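Contact-dependent inhibitor A (Escherichia coli NC101, PDB 5I4Q) is the toxin domain of a contact-dependent growth inhibition protein, probably acting against neighbouring bacteria and neutralised by its partner immunity protein, Contact-dependent inhibitor I. Local coordinates at residues Thr18-Tyr29 with Pro40-Leu48; Gly63-Met74 with Pro78-Val89. All coordinates share one frame; numbering follows the deposited sequence.

Interaction 1: residues Thr18-Tyr29 with Pro40-Leu48; sequences TVDGMKFSKSYY and PFVQAREVL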
loop_
_atom_site.group_PDB
_atom_site.type_symbol
_atom_site.label_atom_id
_atom_site.label_comp_id
_atom_site.label_asym_id
_atom_site.label_seq_id
_atom_site.Cartn_x
_atom_site.Cartn_y
_atom_site.Cartn_z
ATOM N N THR A 18 9.988 -7.681 -35.507
ATOM C CA THR A 18 9.444 -6.859 -36.561
ATOM C C THR A 18 8.059 -7.322 -36.894
ATOM O O THR A 18 7.798 -8.521 -36.873
ATOM C CB THR A 18 10.334 -6.937 -37.853
ATOM O OG1 THR A 18 10.372 -8.285 -38.306
ATOM C CG2 THR A 18 11.793 -6.544 -37.614
ATOM N N VAL A 19 7.180 -6.373 -37.210
ATOM C CA VAL A 19 5.818 -6.666 -37.680
ATOM C C VAL A 19 5.133 -5.358 -38.102
ATOM O O VAL A 19 5.344 -4.323 -37.437
ATOM C CB VAL A 19 4.985 -7.376 -36.597
ATOM C CG1 VAL A 19 4.795 -6.472 -35.411
ATOM C CG2 VAL A 19 3.610 -7.813 -37.111
ATOM N N ASP A 20 4.343 -5.410 -39.199
ATOM C CA ASP A 20 3.533 -4.264 -39.692
ATOM C C ASP A 20 4.397 -3.028 -39.985
ATOM O O ASP A 20 3.984 -1.872 -39.784
ATOM C CB ASP A 20 2.471 -3.907 -38.644
ATOM C CG ASP A 20 1.184 -3.300 -39.229
ATOM O OD1 ASP A 20 0.899 -3.453 -40.441
ATOM O OD2 ASP A 20 0.427 -2.681 -38.435
ATOM N N GLY A 21 5.616 -3.267 -40.429
ATOM C CA GLY A 21 6.531 -2.166 -40.672
ATOM C C GLY A 21 7.109 -1.488 -39.429
ATOM O O GLY A 21 7.748 -0.446 -39.548
HETATM N N MSE A 22 6.890 -2.058 -38.239
HETATM C CA MSE A 22 7.523 -1.560 -37.022
HETATM C C MSE A 22 8.592 -2.515 -36.559
HETATM O O MSE A 22 8.528 -3.729 -36.808
HETATM C CB MSE A 22 6.505 -1.439 -35.915
HETATM C CG MSE A 22 5.462 -0.351 -36.154
HETATM SE SE MSE A 22 4.020 -0.467 -34.785
HETATM C CE MSE A 22 2.970 -2.012 -35.443
ATOM N N LYS A 23 9.581 -2.000 -35.826
ATOM C CA LYS A 23 10.530 -2.893 -35.215
ATOM C C LYS A 23 11.080 -2.363 -33.919
ATOM O O LYS A 23 11.155 -1.160 -33.703
ATOM C CB LYS A 23 11.639 -3.287 -36.208
ATOM C CG LYS A 23 12.827 -2.362 -36.287
ATOM C CD LYS A 23 13.803 -2.862 -37.363
ATOM C CE LYS A 23 14.913 -1.842 -37.647
ATOM N NZ LYS A 23 15.777 -2.216 -38.810
ATOM N N PHE A 24 11.429 -3.317 -33.053
ATOM C CA PHE A 24 12.053 -3.105 -31.750
ATOM C C PHE A 24 13.315 -3.951 -31.627
ATOM O O PHE A 24 13.286 -5.119 -31.988
ATOM C CB PHE A 24 11.131 -3.591 -30.622
ATOM C CG PHE A 24 10.011 -2.649 -30.294
ATOM C CD1 PHE A 24 8.825 -2.661 -31.029
ATOM C CD2 PHE A 24 10.109 -1.781 -29.223
ATOM C CE1 PHE A 24 7.785 -1.798 -30.717
ATOM C CE2 PHE A 24 9.089 -0.933 -28.909
ATOM C CZ PHE A 24 7.917 -0.929 -29.654
ATOM N N SER A 25 14.386 -3.418 -31.056
ATOM C CA SER A 25 15.530 -4.309 -30.701
ATOM C C SER A 25 15.082 -5.425 -29.733
ATOM O O SER A 25 14.114 -5.277 -28.969
ATOM C CB SER A 25 16.709 -3.549 -30.110
ATOM O OG SER A 25 16.506 -3.261 -28.756
ATOM N N LYS A 26 15.790 -6.534 -29.797
ATOM C CA LYS A 26 15.533 -7.670 -28.954
ATOM C C LYS A 26 15.430 -7.260 -27.501
ATOM O O LYS A 26 14.495 -7.635 -26.813
ATOM C CB LYS A 26 16.657 -8.721 -29.103
ATOM C CG LYS A 26 16.388 -10.064 -28.415
ATOM C CD LYS A 26 17.660 -10.900 -28.225
ATOM C CE LYS A 26 17.404 -12.175 -27.419
ATOM N NZ LYS A 26 17.353 -11.925 -25.950
ATOM N N SER A 27 16.417 -6.545 -27.003
ATOM C CA SER A 27 16.462 -6.345 -25.564
ATOM C C SER A 27 15.419 -5.306 -25.182
ATOM O O SER A 27 14.775 -5.461 -24.158
ATOM C CB SER A 27 17.861 -5.940 -25.081
ATOM O OG SER A 27 18.213 -4.706 -25.677
ATOM N N TYR A 28 15.214 -4.279 -26.007
ATOM C CA TYR A 28 14.256 -3.253 -25.610
ATOM C C TYR A 28 12.848 -3.863 -25.569
ATOM O O TYR A 28 12.114 -3.689 -24.593
ATOM C CB TYR A 28 14.327 -2.005 -26.490
ATOM C CG TYR A 28 13.533 -0.856 -25.956
ATOM C CD1 TYR A 28 13.685 -0.430 -24.629
ATOM C CD2 TYR A 28 12.669 -0.165 -26.761
ATOM C CE1 TYR A 28 12.946 0.631 -24.110
ATOM C CE2 TYR A 28 11.905 0.888 -26.265
ATOM C CZ TYR A 28 12.043 1.297 -24.951
ATOM O OH TYR A 28 11.275 2.345 -24.488
ATOM N N TYR A 29 12.540 -4.684 -26.570
ATOM C CA TYR A 29 11.266 -5.371 -26.619
ATOM C C TYR A 29 11.011 -6.177 -25.348
ATOM O O TYR A 29 9.948 -6.075 -24.732
ATOM C CB TYR A 29 11.199 -6.284 -27.843
ATOM C CG TYR A 29 9.870 -6.984 -28.008
ATOM C CD1 TYR A 29 8.786 -6.331 -28.527
ATOM C CD2 TYR A 29 9.718 -8.313 -27.655
ATOM C CE1 TYR A 29 7.565 -6.970 -28.696
ATOM C CE2 TYR A 29 8.490 -8.977 -27.837
ATOM C CZ TYR A 29 7.423 -8.313 -28.373
ATOM O OH TYR A 29 6.191 -8.973 -28.542
ATOM N N PRO A 40 4.172 -3.581 -26.755
ATOM C CA PRO A 40 4.830 -2.433 -27.344
ATOM C C PRO A 40 4.456 -2.113 -28.782
ATOM O O PRO A 40 4.520 -0.985 -29.155
ATOM C CB PRO A 40 6.302 -2.813 -27.326
ATOM C CG PRO A 40 6.430 -3.936 -26.416
ATOM C CD PRO A 40 5.140 -4.641 -26.405
ATOM N N PHE A 41 4.107 -3.103 -29.590
ATOM C CA PHE A 41 3.642 -2.831 -30.948
ATOM C C PHE A 41 2.290 -2.194 -30.927
ATOM O O PHE A 41 2.018 -1.266 -31.720
ATOM C CB PHE A 41 3.617 -4.092 -31.807
ATOM C CG PHE A 41 4.989 -4.557 -32.219
ATOM C CD1 PHE A 41 5.695 -3.885 -33.207
ATOM C CD2 PHE A 41 5.551 -5.658 -31.660
ATOM C CE1 PHE A 41 6.941 -4.309 -33.606
ATOM C CE2 PHE A 41 6.783 -6.107 -32.074
ATOM C CZ PHE A 41 7.484 -5.427 -33.037
ATOM N N VAL A 42 1.429 -2.689 -30.052
ATOM C CA VAL A 42 0.128 -2.043 -29.869
ATOM C C VAL A 42 0.294 -0.586 -29.386
ATOM O O VAL A 42 -0.304 0.318 -29.948
ATOM C CB VAL A 42 -0.730 -2.833 -28.898
ATOM C CG1 VAL A 42 -1.971 -2.028 -28.549
ATOM C CG2 VAL A 42 -1.091 -4.172 -29.497
ATOM N N GLN A 43 1.146 -0.350 -28.387
ATOM C CA GLN A 43 1.422 1.037 -27.935
ATOM C C GLN A 43 1.897 1.925 -29.102
ATOM O O GLN A 43 1.427 3.063 -29.287
ATOM C CB GLN A 43 2.482 1.080 -26.840
ATOM C CG GLN A 43 2.155 0.347 -25.530
ATOM C CD GLN A 43 3.348 0.388 -24.562
ATOM O OE1 GLN A 43 3.939 1.459 -24.327
ATOM N NE2 GLN A 43 3.720 -0.770 -24.003
ATOM N N ALA A 44 2.860 1.438 -29.876
ATOM C CA ALA A 44 3.483 2.276 -30.934
ATOM C C ALA A 44 2.471 2.572 -32.043
ATOM O O ALA A 44 2.418 3.669 -32.596
ATOM C CB ALA A 44 4.702 1.566 -31.518
ATOM N N ARG A 45 1.674 1.584 -32.377
ATOM C CA ARG A 45 0.608 1.799 -33.335
ATOM C C ARG A 45 -0.389 2.841 -32.853
ATOM O O ARG A 45 -0.817 3.719 -33.626
ATOM C CB ARG A 45 -0.108 0.490 -33.646
ATOM C CG ARG A 45 -1.242 0.619 -34.671
ATOM C CD ARG A 45 -1.708 -0.759 -35.140
ATOM N NE ARG A 45 -2.373 -1.458 -34.064
ATOM C CZ ARG A 45 -2.759 -2.729 -34.104
ATOM N NH1 ARG A 45 -2.563 -3.463 -35.204
ATOM N NH2 ARG A 45 -3.353 -3.271 -33.032
ATOM N N GLU A 46 -0.746 2.782 -31.584
ATOM C CA GLU A 46 -1.616 3.830 -31.039
ATOM C C GLU A 46 -0.996 5.193 -31.275
ATOM O O GLU A 46 -1.677 6.137 -31.668
ATOM C CB GLU A 46 -1.908 3.647 -29.538
ATOM C CG GLU A 46 -2.852 2.487 -29.220
ATOM C CD GLU A 46 -4.169 2.550 -30.010
ATOM O OE1 GLU A 46 -4.956 3.458 -29.770
ATOM O OE2 GLU A 46 -4.413 1.723 -30.892
ATOM N N VAL A 47 0.306 5.307 -31.051
ATOM C CA VAL A 47 0.914 6.629 -31.240
ATOM C C VAL A 47 0.795 7.054 -32.712
ATOM O O VAL A 47 0.450 8.180 -33.006
ATOM C CB VAL A 47 2.381 6.661 -30.779
ATOM C CG1 VAL A 47 2.981 8.027 -31.045
ATOM C CG2 VAL A 47 2.470 6.352 -29.283
ATOM N N LEU A 48 1.132 6.138 -33.617
ATOM C CA LEU A 48 1.206 6.440 -35.022
ATOM C C LEU A 48 -0.189 6.833 -35.541
ATOM O O LEU A 48 -0.277 7.647 -36.417
ATOM C CB LEU A 48 1.770 5.249 -35.815
ATOM C CG LEU A 48 3.268 5.012 -35.660
ATOM C CD1 LEU A 48 3.684 3.744 -36.391
ATOM C CD2 LEU A 48 4.096 6.178 -36.207
#

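Interaction 2: residues Gly63-Met74 with Pro78-Val89; sequences GYLRYEGAGLEM and PKTGQVGHIQPV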
loop_
_atom_site.group_PDB
_atom_site.type_symbol
_atom_site.label_atom_id
_atom_site.label_comp_id
_atom_site.label_asym_id
_atom_site.label_seq_id
_atom_site.Cartn_x
_atom_site.Cartn_y
_atom_site.Cartn_z
ATOM N N GLY A 63 18.229 9.990 -38.003
ATOM C CA GLY A 63 17.061 9.334 -38.580
ATOM C C GLY A 63 15.806 9.318 -37.680
ATOM O O GLY A 63 14.699 8.976 -38.134
ATOM N N TYR A 64 15.961 9.698 -36.413
ATOM C CA TYR A 64 14.883 9.527 -35.447
ATOM C C TYR A 64 14.105 10.803 -35.282
ATOM O O TYR A 64 14.663 11.881 -35.415
ATOM C CB TYR A 64 15.408 9.031 -34.069
ATOM C CG TYR A 64 15.707 7.546 -34.042
ATOM C CD1 TYR A 64 16.966 7.051 -34.367
ATOM C CD2 TYR A 64 14.736 6.634 -33.699
ATOM C CE1 TYR A 64 17.235 5.681 -34.350
ATOM C CE2 TYR A 64 14.989 5.280 -33.668
ATOM C CZ TYR A 64 16.249 4.799 -33.972
ATOM O OH TYR A 64 16.456 3.446 -33.954
ATOM N N LEU A 65 12.818 10.635 -34.959
ATOM C CA LEU A 65 11.936 11.754 -34.608
ATOM C C LEU A 65 11.210 11.463 -33.312
ATOM O O LEU A 65 10.997 10.315 -32.941
ATOM C CB LEU A 65 10.888 11.978 -35.704
ATOM C CG LEU A 65 11.435 12.137 -37.108
ATOM C CD1 LEU A 65 10.392 11.758 -38.147
ATOM C CD2 LEU A 65 11.910 13.568 -37.260
ATOM N N ARG A 66 10.789 12.527 -32.645
ATOM C CA ARG A 66 9.924 12.397 -31.507
ATOM C C ARG A 66 8.456 12.554 -31.899
ATOM O O ARG A 66 8.074 13.581 -32.423
ATOM C CB ARG A 66 10.269 13.439 -30.508
ATOM C CG ARG A 66 9.697 13.204 -29.128
ATOM C CD ARG A 66 9.555 14.556 -28.450
ATOM N NE ARG A 66 9.088 14.437 -27.069
ATOM C CZ ARG A 66 7.882 14.801 -26.619
ATOM N NH1 ARG A 66 6.954 15.321 -27.433
ATOM N NH2 ARG A 66 7.596 14.621 -25.332
ATOM N N TYR A 67 7.655 11.536 -31.562
ATOM C CA TYR A 67 6.236 11.501 -31.773
ATOM C C TYR A 67 5.522 11.526 -30.418
ATOM O O TYR A 67 5.909 10.807 -29.461
ATOM C CB TYR A 67 5.845 10.193 -32.445
ATOM C CG TYR A 67 6.174 10.047 -33.897
ATOM C CD1 TYR A 67 7.496 10.102 -34.353
ATOM C CD2 TYR A 67 5.175 9.764 -34.830
ATOM C CE1 TYR A 67 7.797 9.912 -35.701
ATOM C CE2 TYR A 67 5.473 9.574 -36.170
ATOM C CZ TYR A 67 6.787 9.657 -36.599
ATOM O OH TYR A 67 7.077 9.485 -37.920
ATOM N N GLU A 68 4.458 12.307 -30.330
ATOM C CA GLU A 68 3.697 12.392 -29.108
ATOM C C GLU A 68 2.202 12.289 -29.375
ATOM O O GLU A 68 1.650 13.094 -30.103
ATOM C CB GLU A 68 3.981 13.700 -28.402
ATOM C CG GLU A 68 3.389 13.737 -26.983
ATOM C CD GLU A 68 3.874 14.920 -26.156
ATOM O OE1 GLU A 68 4.710 15.709 -26.676
ATOM O OE2 GLU A 68 3.412 15.073 -25.001
ATOM N N GLY A 69 1.550 11.321 -28.756
ATOM C CA GLY A 69 0.147 11.109 -28.933
ATOM C C GLY A 69 -0.293 9.897 -28.154
ATOM O O GLY A 69 0.527 9.132 -27.716
ATOM N N ALA A 70 -1.587 9.773 -27.948
ATOM C CA ALA A 70 -2.193 8.692 -27.194
ATOM C C ALA A 70 -1.620 8.506 -25.802
ATOM O O ALA A 70 -1.550 7.395 -25.278
ATOM C CB ALA A 70 -2.087 7.400 -27.984
ATOM N N GLY A 71 -1.227 9.593 -25.187
ATOM C CA GLY A 71 -0.667 9.494 -23.843
ATOM C C GLY A 71 0.801 9.062 -23.783
ATOM O O GLY A 71 1.316 8.828 -22.734
ATOM N N LEU A 72 1.472 8.974 -24.923
ATOM C CA LEU A 72 2.821 8.458 -24.964
ATOM C C LEU A 72 3.708 9.330 -25.845
ATOM O O LEU A 72 3.217 10.110 -26.646
ATOM C CB LEU A 72 2.831 7.026 -25.524
ATOM C CG LEU A 72 1.943 5.972 -24.902
ATOM C CD1 LEU A 72 1.545 4.967 -25.938
ATOM C CD2 LEU A 72 2.669 5.258 -23.769
ATOM N N GLU A 73 5.016 9.160 -25.653
ATOM C CA GLU A 73 6.090 9.809 -26.374
ATOM C C GLU A 73 6.928 8.685 -26.862
ATOM O O GLU A 73 7.279 7.740 -26.111
ATOM C CB GLU A 73 7.013 10.670 -25.509
ATOM C CG GLU A 73 6.314 11.767 -24.720
ATOM C CD GLU A 73 7.179 12.404 -23.607
ATOM O OE1 GLU A 73 8.370 12.043 -23.490
ATOM O OE2 GLU A 73 6.641 13.269 -22.838
HETATM N N MSE A 74 7.334 8.832 -28.106
HETATM C CA MSE A 74 8.076 7.805 -28.774
HETATM C C MSE A 74 9.167 8.428 -29.622
HETATM O O MSE A 74 8.991 9.492 -30.243
HETATM C CB MSE A 74 7.062 7.104 -29.647
HETATM C CG MSE A 74 7.719 6.285 -30.701
HETATM SE SE MSE A 74 6.343 5.215 -31.590
HETATM C CE MSE A 74 5.863 6.348 -33.140
ATOM N N PRO A 78 11.115 6.818 -38.981
ATOM C CA PRO A 78 10.143 6.537 -40.063
ATOM C C PRO A 78 10.724 5.771 -41.299
ATOM O O PRO A 78 9.985 5.107 -41.983
ATOM C CB PRO A 78 9.616 7.922 -40.429
ATOM C CG PRO A 78 10.724 8.843 -40.048
ATOM C CD PRO A 78 11.374 8.256 -38.834
ATOM N N LYS A 79 12.029 5.845 -41.546
ATOM C CA LYS A 79 12.666 5.091 -42.609
ATOM C C LYS A 79 12.780 3.593 -42.245
ATOM O O LYS A 79 12.337 2.735 -42.994
ATOM C CB LYS A 79 14.032 5.721 -42.885
ATOM C CG LYS A 79 14.854 5.118 -44.001
ATOM C CD LYS A 79 16.241 5.776 -44.072
ATOM C CE LYS A 79 16.256 7.116 -44.824
ATOM N NZ LYS A 79 16.282 6.948 -46.304
ATOM N N THR A 80 13.355 3.272 -41.082
ATOM C CA THR A 80 13.559 1.882 -40.720
ATOM C C THR A 80 12.355 1.270 -39.999
ATOM O O THR A 80 12.255 0.074 -39.911
ATOM C CB THR A 80 14.830 1.685 -39.890
ATOM O OG1 THR A 80 14.667 2.226 -38.577
ATOM C CG2 THR A 80 16.005 2.344 -40.553
ATOM N N GLY A 81 11.447 2.084 -39.491
ATOM C CA GLY A 81 10.350 1.585 -38.690
ATOM C C GLY A 81 10.723 1.258 -37.241
ATOM O O GLY A 81 9.915 0.714 -36.475
ATOM N N GLN A 82 11.935 1.599 -36.834
ATOM C CA GLN A 82 12.371 1.219 -35.489
ATOM C C GLN A 82 11.849 2.196 -34.471
ATOM O O GLN A 82 12.049 3.406 -34.600
ATOM C CB GLN A 82 13.888 1.144 -35.337
ATOM C CG GLN A 82 14.336 0.627 -33.980
ATOM C CD GLN A 82 15.840 0.399 -33.896
ATOM O OE1 GLN A 82 16.551 0.602 -34.856
ATOM N NE2 GLN A 82 16.315 -0.059 -32.738
ATOM N N VAL A 83 11.202 1.622 -33.466
ATOM C CA VAL A 83 10.858 2.327 -32.219
ATOM C C VAL A 83 12.034 2.261 -31.278
ATOM O O VAL A 83 12.305 1.196 -30.723
ATOM C CB VAL A 83 9.669 1.623 -31.529
ATOM C CG1 VAL A 83 9.324 2.319 -30.237
ATOM C CG2 VAL A 83 8.484 1.608 -32.458
ATOM N N GLY A 84 12.751 3.365 -31.089
ATOM C CA GLY A 84 13.963 3.326 -30.236
ATOM C C GLY A 84 13.660 3.505 -28.746
ATOM O O GLY A 84 14.421 3.053 -27.877
ATOM N N HIS A 85 12.558 4.201 -28.474
ATOM C CA HIS A 85 12.105 4.460 -27.132
ATOM C C HIS A 85 10.635 4.901 -27.112
ATOM O O HIS A 85 10.218 5.703 -27.930
ATOM C CB HIS A 85 12.958 5.528 -26.500
ATOM C CG HIS A 85 12.587 5.823 -25.084
ATOM N ND1 HIS A 85 11.960 6.989 -24.704
ATOM C CD2 HIS A 85 12.780 5.103 -23.950
ATOM C CE1 HIS A 85 11.762 6.966 -23.399
ATOM N NE2 HIS A 85 12.253 5.833 -22.922
ATOM N N ILE A 86 9.883 4.386 -26.144
ATOM C CA ILE A 86 8.504 4.728 -25.952
ATOM C C ILE A 86 8.197 4.663 -24.427
ATOM O O ILE A 86 8.623 3.750 -23.758
ATOM C CB ILE A 86 7.600 3.783 -26.757
ATOM C CG1 ILE A 86 6.137 4.174 -26.633
ATOM C CG2 ILE A 86 7.810 2.357 -26.345
ATOM C CD1 ILE A 86 5.289 3.738 -27.826
ATOM N N GLN A 87 7.503 5.679 -23.910
ATOM C CA GLN A 87 7.076 5.756 -22.505
ATOM C C GLN A 87 5.870 6.699 -22.375
ATOM O O GLN A 87 5.620 7.508 -23.304
ATOM C CB GLN A 87 8.211 6.247 -21.622
ATOM C CG GLN A 87 8.495 7.726 -21.686
ATOM C CD GLN A 87 9.437 8.204 -20.556
ATOM O OE1 GLN A 87 9.318 7.817 -19.379
ATOM N NE2 GLN A 87 10.309 9.074 -20.905
ATOM N N PRO A 88 5.130 6.619 -21.241
ATOM C CA PRO A 88 4.012 7.572 -21.030
ATOM C C PRO A 88 4.508 9.001 -20.910
ATOM O O PRO A 88 5.660 9.215 -20.572
ATOM C CB PRO A 88 3.348 7.053 -19.728
ATOM C CG PRO A 88 3.715 5.586 -19.696
ATOM C CD PRO A 88 5.143 5.601 -20.180
ATOM N N VAL A 89 3.703 9.982 -21.245
ATOM C CA VAL A 89 4.178 11.370 -21.120
ATOM C C VAL A 89 4.406 11.724 -19.666
ATOM O O VAL A 89 3.866 11.073 -18.778
ATOM C CB VAL A 89 3.205 12.394 -21.731
ATOM C CG1 VAL A 89 3.097 12.180 -23.238
ATOM C CG2 VAL A 89 1.819 12.340 -21.066
HETATM O O HOH W 1 10.455 8.675 -25.766
#

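Interaction 1: residues Thr18-Tyr29 with Pro40-Leu48
Val19, Met22, Phe24 and Tyr29 surround the ring of Phe41. The edge of Phe24 points at one face of Phe41 in a T-shaped pair, with planes at 82°. Phe24 CD1 lies 3.6 Å from Phe41 CE1 and is offset toward the rim of that face. Tyr29 meets Phe41 rim to rim, so neither ring lies over the other. Tyr29 CE1 approaches Phe41 CE2 to 3.6 Å.

The opposite face of Phe41 takes a CH-pi contact. Val19 CG1 stands over the ring centre of Phe41, 3.5 Å from its centroid. It is placed there by chi1 of 64°, which sets CG1 between the backbone N and the carbonyl carbon.

The scaffold is a beta-hairpin, strands 16-19 and 22-25 joined by a type I' turn from Val19 to Met22, with helix 40-48 packed against it. The N-to-C directions of strand 22-25 and helix 40-48 differ by 132°.

Aliphatic packing continues along the helix. Pro40 CB sits over a face of Phe24, 3.4 Å from Phe24 CZ. The selenomethionine Met22 lays CB on the rim of Phe41, with SE at the ring edge in a Met-aromatic contact. Met22 SE lies 3.9 Å from Ala44 CB. The bend at chi3 turns CE back toward Phe41, with Met22 CE 4.0 Å from Phe41 CD1.

Asp20 OD2 is 4.5 Å from Arg45 NH1, too far for a salt bridge. Arg45 instead bridges to an acidic side chain of another protein in the assembly, and Tyr29 OH is hydrogen-bonded to an acidic side chain and the backbone of that protein.

Interaction 2: residues Gly63-Met74 with Pro78-Val89
Leu72, Glu73 and Met74 run antiparallel to Ile86, Gln87 and Pro88, with the axes of strands 72-74 and 82-88 4.6 Å apart. They form one end of a beta-hairpin, part of a four-stranded antiparallel sheet. Glu73 and Gln87 are the hydrogen-bonded pair: Glu73 N to Gln87 O is 2.9 Å and Gln87 N to Glu73 O is 3.0 Å. Leu72 with Pro88 and Met74 with Ile86 are the flanking non-hydrogen-bonded pairs. Beyond them Val89 N donates to Gly71 O, which it meets from above the carbonyl plane, 38° out of it. Gly71 lies in the type I' turn that joins strand 65-69 to strand 72-74.

The two faces of the sheet differ. Met74 and Ile86 share the apolar one, where Met74 SE is 4.2 Å from Ile86 CD1. Leu72 packs on Val47, and Met74 on Val47 and Leu48, of helix 40-48. Glu73 and Gln87 point to the other face and reach Contact-dependent inhibitor I. Glu73 OE1 is hydrogen-bonded to Tyr81 OH of that chain, and Gln87 NE2 to its Tyr81 O.

A methyl of Val89 packs on this polar side. With chi1 at -64°, Val89 CG1 lies between two acidic side chains, 3.6 Å from Glu73 CG and 3.4 Å from Glu68 OE2.

At the far end of the hairpin, Tyr64 reaches across toward Gln82, its ring turned 66° from the amide plane. Nearby, Leu65 crosses Pro78 at about a right angle, with Leu65 CD1 3.5 Å from Pro78 CG.

Interactions 1 and 2 are neighbours in the fold, with centres about 10 Å apart. Strand 22-25 of interaction 1 lies beside strand 82-88 of interaction 2, each an outer strand of its sheet within the chain. Lys23 joins them by two probable backbone hydrogen bonds: Lys23 N lies 2.8 Å from Gly81 O, and Lys23 O lies 2.8 Å from Val83 N. Phe24 CE2 packs on Val83 CG1 at 3.5 Å, which ties the aromatic cluster to the second sheet. Tyr28 OH is hydrogen-bonded to Ile86 N. In interaction 2, His85 NE2 is hydrogen-bonded to Asp84 OD2 of Contact-dependent inhibitor I. Ala70 and Leu72, like helix 40-48, pack on another protein.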